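Local atomic coordinates of putative pyrazinamidase/nicotinamidase (Streptococcus mutans, PDB entry 3S2S), a protein that probably hydrolyses nicotinamide and pyrazinamide to their acids, as a zinc-containing member of the isochorismatase family. Residues V160-V165 with I169-T174; I185-S190 with F202-L207. All coordinates share one frame; numbering follows the deposited sequence.

Contact 1: V160-V165 with I169-T174; sequences VVLTGV and ICVLHT. With CAD (cacodylic acid), chain F.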
# COMPACT_ATOMS: atom_id res chain seq x y z
N VAL A 160 2.04 15.36 9.93
CA VAL A 160 3.36 15.60 9.33
C VAL A 160 3.51 17.08 8.97
O VAL A 160 2.57 17.70 8.49
CB VAL A 160 3.65 14.72 8.10
CG1 VAL A 160 3.72 13.22 8.54
CG2 VAL A 160 2.56 14.88 7.01
N VAL A 161 4.71 17.59 9.22
CA VAL A 161 5.09 18.96 8.90
C VAL A 161 6.07 18.89 7.75
O VAL A 161 7.15 18.34 7.90
CB VAL A 161 5.72 19.64 10.11
CG1 VAL A 161 6.03 21.10 9.78
CG2 VAL A 161 4.76 19.55 11.30
N LEU A 162 5.68 19.42 6.59
CA LEU A 162 6.49 19.26 5.39
C LEU A 162 7.39 20.46 5.14
O LEU A 162 6.94 21.60 5.22
CB LEU A 162 5.60 19.02 4.17
CG LEU A 162 4.61 17.87 4.33
CD1 LEU A 162 3.84 17.72 3.02
CD2 LEU A 162 5.35 16.56 4.67
N THR A 163 8.66 20.19 4.85
CA THR A 163 9.63 21.22 4.50
C THR A 163 10.49 20.67 3.37
O THR A 163 10.57 19.46 3.19
CB THR A 163 10.60 21.54 5.68
OG1 THR A 163 11.41 20.37 5.98
CG2 THR A 163 9.83 21.97 6.94
N GLY A 164 11.15 21.56 2.64
CA GLY A 164 12.11 21.11 1.63
C GLY A 164 11.72 21.52 0.22
O GLY A 164 11.01 22.51 0.04
N VAL A 165 12.18 20.76 -0.77
CA VAL A 165 12.04 21.11 -2.18
C VAL A 165 11.69 19.85 -2.99
O VAL A 165 11.92 18.75 -2.51
CB VAL A 165 13.36 21.75 -2.74
CG1 VAL A 165 13.68 23.06 -2.02
CG2 VAL A 165 14.51 20.78 -2.59
N ILE A 169 6.79 19.18 -6.68
CA ILE A 169 7.12 17.80 -7.05
C ILE A 169 7.27 16.96 -5.77
O ILE A 169 6.30 16.34 -5.31
CB ILE A 169 8.35 17.72 -7.97
CG1 ILE A 169 8.08 18.57 -9.22
CG2 ILE A 169 8.64 16.27 -8.35
CD1 ILE A 169 9.30 18.73 -10.12
N CYS A 170 8.45 16.93 -5.15
CA CYS A 170 8.61 16.05 -3.98
C CYS A 170 7.75 16.41 -2.77
O CYS A 170 7.23 15.53 -2.07
CB CYS A 170 10.09 15.88 -3.59
SG CYS A 170 11.01 15.06 -4.95
N VAL A 171 7.58 17.70 -2.51
CA VAL A 171 6.74 18.10 -1.41
C VAL A 171 5.30 17.75 -1.74
O VAL A 171 4.61 17.14 -0.92
CB VAL A 171 6.90 19.60 -1.14
CG1 VAL A 171 5.93 20.04 -0.05
CG2 VAL A 171 8.37 19.92 -0.73
N LEU A 172 4.83 18.13 -2.93
CA LEU A 172 3.45 17.79 -3.36
C LEU A 172 3.15 16.28 -3.34
O LEU A 172 2.13 15.86 -2.78
CB LEU A 172 3.16 18.36 -4.75
CG LEU A 172 1.73 18.12 -5.26
CD1 LEU A 172 0.75 18.77 -4.34
CD2 LEU A 172 1.61 18.70 -6.68
N HIS A 173 4.03 15.46 -3.92
CA HIS A 173 3.77 14.02 -3.95
C HIS A 173 3.75 13.47 -2.52
O HIS A 173 2.91 12.63 -2.18
CB HIS A 173 4.83 13.29 -4.75
CG HIS A 173 4.68 13.43 -6.24
ND1 HIS A 173 5.09 12.46 -7.12
CD2 HIS A 173 4.21 14.45 -7.00
CE1 HIS A 173 4.87 12.86 -8.36
NE2 HIS A 173 4.34 14.07 -8.31
N THR A 174 4.66 13.95 -1.68
CA THR A 174 4.71 13.48 -0.30
C THR A 174 3.41 13.85 0.41
O THR A 174 2.85 13.05 1.14
CB THR A 174 5.88 14.07 0.47
OG1 THR A 174 7.11 13.64 -0.15
CG2 THR A 174 5.87 13.60 1.96
AS CAD F . 12.00 16.82 -6.00
C1 CAD F . 13.59 17.26 -4.98
C2 CAD F . 12.46 16.32 -7.86
O1 CAD F . 10.81 17.94 -5.88
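Leu162 and Val171 form the apolar centre of this contact, their CB and CG1 atoms lying 4.4 Å apart. One helical turn on, CD2 of Leu162 comes within 4.0 Å of CG2 of Thr174, so the threonine offers its methyl to the strand. The two branches of Val171 divide the work: CG1 stands anti to the backbone N (chi1 176°) and faces Leu162, whereas CG2, beside that N, lies 3.8 Å from the carbonyl O of Gly164. Farther along, the carbonyl O of Val165 approaches CB of Cys170 at 3.6 Å.

These contacts lay helix 167-180 against strand 159-165, the first two elements of a beta-alpha-beta unit in the parallel sheet of the isochorismatase fold. The strand turns a corner at Gly164, whose backbone angles would press a CB against the carbonyl O of Thr163, and the helix, which starts at 167, contains a wider, pi-type turn at 169-171.

Within the helix, the carbonyl O of Cys170 takes two donors from Thr174, the backbone N and OG1, which reach it from opposite faces of the carbonyl plane. The OG1 bond is 2.7 Å long, and its donor is tilted 23° from that plane. OG1 has a second hydrogen-bond partner in the backbone N of Ala142, which should restrict rotation about chi1 of Thr174.

At the pocket end, Cys170 N donates to O1 of the cacodylic acid at 2.7 Å with an N-H...O angle of 159°. Leu166 N also hydrogen-bonds the ligand, an arrangement consistent with the oxyanion hole of cysteine hydrolases. The Cys170 SG lies just 2.3 Å from the arsenic atom, and the zinc ion is about 6 Å from the cysteine side chain.

Contact 2: I185-S190 with F202-L207; sequences IEVVQS and FALNHL
Val187 meets two leucines of the facing helix, one with each methyl. CG2 lies 4.0 Å from CD1 of Leu207, the two side chains crossing at about a right angle, and CG1 is 4.4 Å from CD2 of Leu204. The fold explains the pairing: strand 184-188 belongs to the parallel sheet of an alpha/beta domain, and helix 197-209 covers one of its faces on the way to strand 214-216, the parallel neighbour. Leu204 and Leu207, three residues apart, therefore both look toward the strand.

Beyond Val188 the chain turns a corner at Gln189 and Ser190. The extended side chain of Gln189, with CG anti to the backbone N (chi1 -178°), crosses Leu204 nearly perpendicularly and brings CG to 4.0 Å from CD1 of that leucine. This part of the contact is the more open to solvent, since Gln189 is partly exposed while Val187 and both leucines are buried.

In the next shell, backbone hydrogen bonds to Thr214 and Ile216 fix Val187 in the sheet, and Ile215 packs on Val187, Gln189 and Leu207 alike. Leu207 also touches Ala175 of helix 167-180, while His206 packs on Leu172 and is hydrogen-bonded through NE2 to NE2 of His173 of the second subunit. The helical turn carrying the leucines is held by the backbone bond from Leu207 N to Ala203 O, 2.8 Å long.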
# COMPACT_ATOMS: atom_id res chain seq x y z
N ILE A 185 -1.73 17.45 7.82
CA ILE A 185 -0.57 17.99 7.11
C ILE A 185 -0.40 19.46 7.41
O ILE A 185 -1.37 20.23 7.36
CB ILE A 185 -0.75 17.85 5.58
CG1 ILE A 185 -1.04 16.40 5.21
CG2 ILE A 185 0.47 18.41 4.85
CD1 ILE A 185 -1.53 16.24 3.77
N GLU A 186 0.82 19.84 7.77
CA GLU A 186 1.20 21.24 7.86
C GLU A 186 2.30 21.46 6.85
O GLU A 186 3.12 20.56 6.60
CB GLU A 186 1.69 21.58 9.28
CG GLU A 186 0.63 21.33 10.33
CD GLU A 186 1.07 21.71 11.75
OE1 GLU A 186 2.28 21.64 12.04
OE2 GLU A 186 0.20 22.09 12.57
N VAL A 187 2.31 22.63 6.22
CA VAL A 187 3.41 22.98 5.33
C VAL A 187 3.97 24.31 5.81
O VAL A 187 3.23 25.27 6.02
CB VAL A 187 2.93 23.14 3.89
CG1 VAL A 187 4.11 23.51 2.98
CG2 VAL A 187 2.26 21.86 3.42
N VAL A 188 5.29 24.38 5.99
CA VAL A 188 5.88 25.61 6.49
C VAL A 188 6.26 26.46 5.28
O VAL A 188 7.20 26.13 4.58
CB VAL A 188 7.12 25.31 7.34
CG1 VAL A 188 7.77 26.62 7.87
CG2 VAL A 188 6.77 24.35 8.48
N GLN A 189 5.51 27.53 5.02
CA GLN A 189 5.69 28.25 3.76
C GLN A 189 7.11 28.79 3.57
O GLN A 189 7.64 28.80 2.45
CB GLN A 189 4.66 29.39 3.59
CG GLN A 189 4.83 30.11 2.25
CD GLN A 189 3.65 31.01 1.88
OE1 GLN A 189 2.62 31.02 2.56
NE2 GLN A 189 3.80 31.76 0.80
N SER A 190 7.73 29.24 4.66
CA SER A 190 9.06 29.84 4.58
C SER A 190 10.15 28.79 4.44
O SER A 190 11.33 29.12 4.29
CB SER A 190 9.32 30.68 5.84
OG SER A 190 9.31 29.86 7.00
N PHE A 202 0.91 27.22 -7.31
CA PHE A 202 -0.05 26.16 -7.61
C PHE A 202 -0.02 25.14 -6.49
O PHE A 202 -1.07 24.71 -6.01
CB PHE A 202 0.28 25.45 -8.92
CG PHE A 202 -0.49 24.17 -9.10
CD1 PHE A 202 -1.70 24.17 -9.78
CD2 PHE A 202 -0.02 22.98 -8.56
CE1 PHE A 202 -2.44 22.99 -9.94
CE2 PHE A 202 -0.75 21.79 -8.69
CZ PHE A 202 -1.96 21.80 -9.39
N ALA A 203 1.18 24.74 -6.09
CA ALA A 203 1.33 23.70 -5.06
C ALA A 203 0.77 24.14 -3.71
O ALA A 203 0.06 23.38 -3.06
CB ALA A 203 2.79 23.26 -4.92
N LEU A 204 1.10 25.36 -3.27
CA LEU A 204 0.56 25.84 -2.00
C LEU A 204 -0.97 25.89 -2.02
O LEU A 204 -1.62 25.52 -1.04
CB LEU A 204 1.14 27.20 -1.63
CG LEU A 204 2.63 27.24 -1.28
CD1 LEU A 204 3.04 28.70 -1.09
CD2 LEU A 204 2.91 26.44 -0.04
N ASN A 205 -1.54 26.36 -3.12
CA ASN A 205 -2.99 26.41 -3.25
C ASN A 205 -3.57 25.00 -3.18
O ASN A 205 -4.58 24.78 -2.54
CB ASN A 205 -3.39 27.08 -4.56
CG ASN A 205 -3.19 28.59 -4.54
OD1 ASN A 205 -3.12 29.22 -3.48
ND2 ASN A 205 -3.12 29.19 -5.74
N HIS A 206 -2.92 24.05 -3.85
CA HIS A 206 -3.44 22.68 -3.89
C HIS A 206 -3.34 22.05 -2.50
O HIS A 206 -4.27 21.41 -2.00
CB HIS A 206 -2.59 21.87 -4.87
CG HIS A 206 -3.11 20.50 -5.13
ND1 HIS A 206 -3.88 20.20 -6.24
CD2 HIS A 206 -2.97 19.34 -4.45
CE1 HIS A 206 -4.18 18.92 -6.23
NE2 HIS A 206 -3.63 18.37 -5.16
N LEU A 207 -2.19 22.24 -1.86
CA LEU A 207 -2.00 21.72 -0.51
C LEU A 207 -3.12 22.20 0.42
O LEU A 207 -3.75 21.40 1.11
CB LEU A 207 -0.64 22.12 0.04
CG LEU A 207 0.54 21.44 -0.67
CD1 LEU A 207 1.83 22.25 -0.56
CD2 LEU A 207 0.72 20.10 -0.07

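How the contacts relate
The two contacts follow in series along the chain, contact 1 closing before contact 2 opens, and their centres lie about 8 Å apart. They share one parallel sheet, in which strands 159-165 and 184-188 are neighbours: Leu162 N lies 2.8 Å from Glu186 O and Val160 O 2.9 Å from Glu186 N, both probable hydrogen bonds. Helix 167-180 leads from the first strand to the second. Contact 1 runs into the ligand pocket, whereas contact 2 is structural packing away from the annotated sites. Helices 167-180 and 197-209 both also face the second subunit, so the helices that cover the sheet also contribute to the subunit interface.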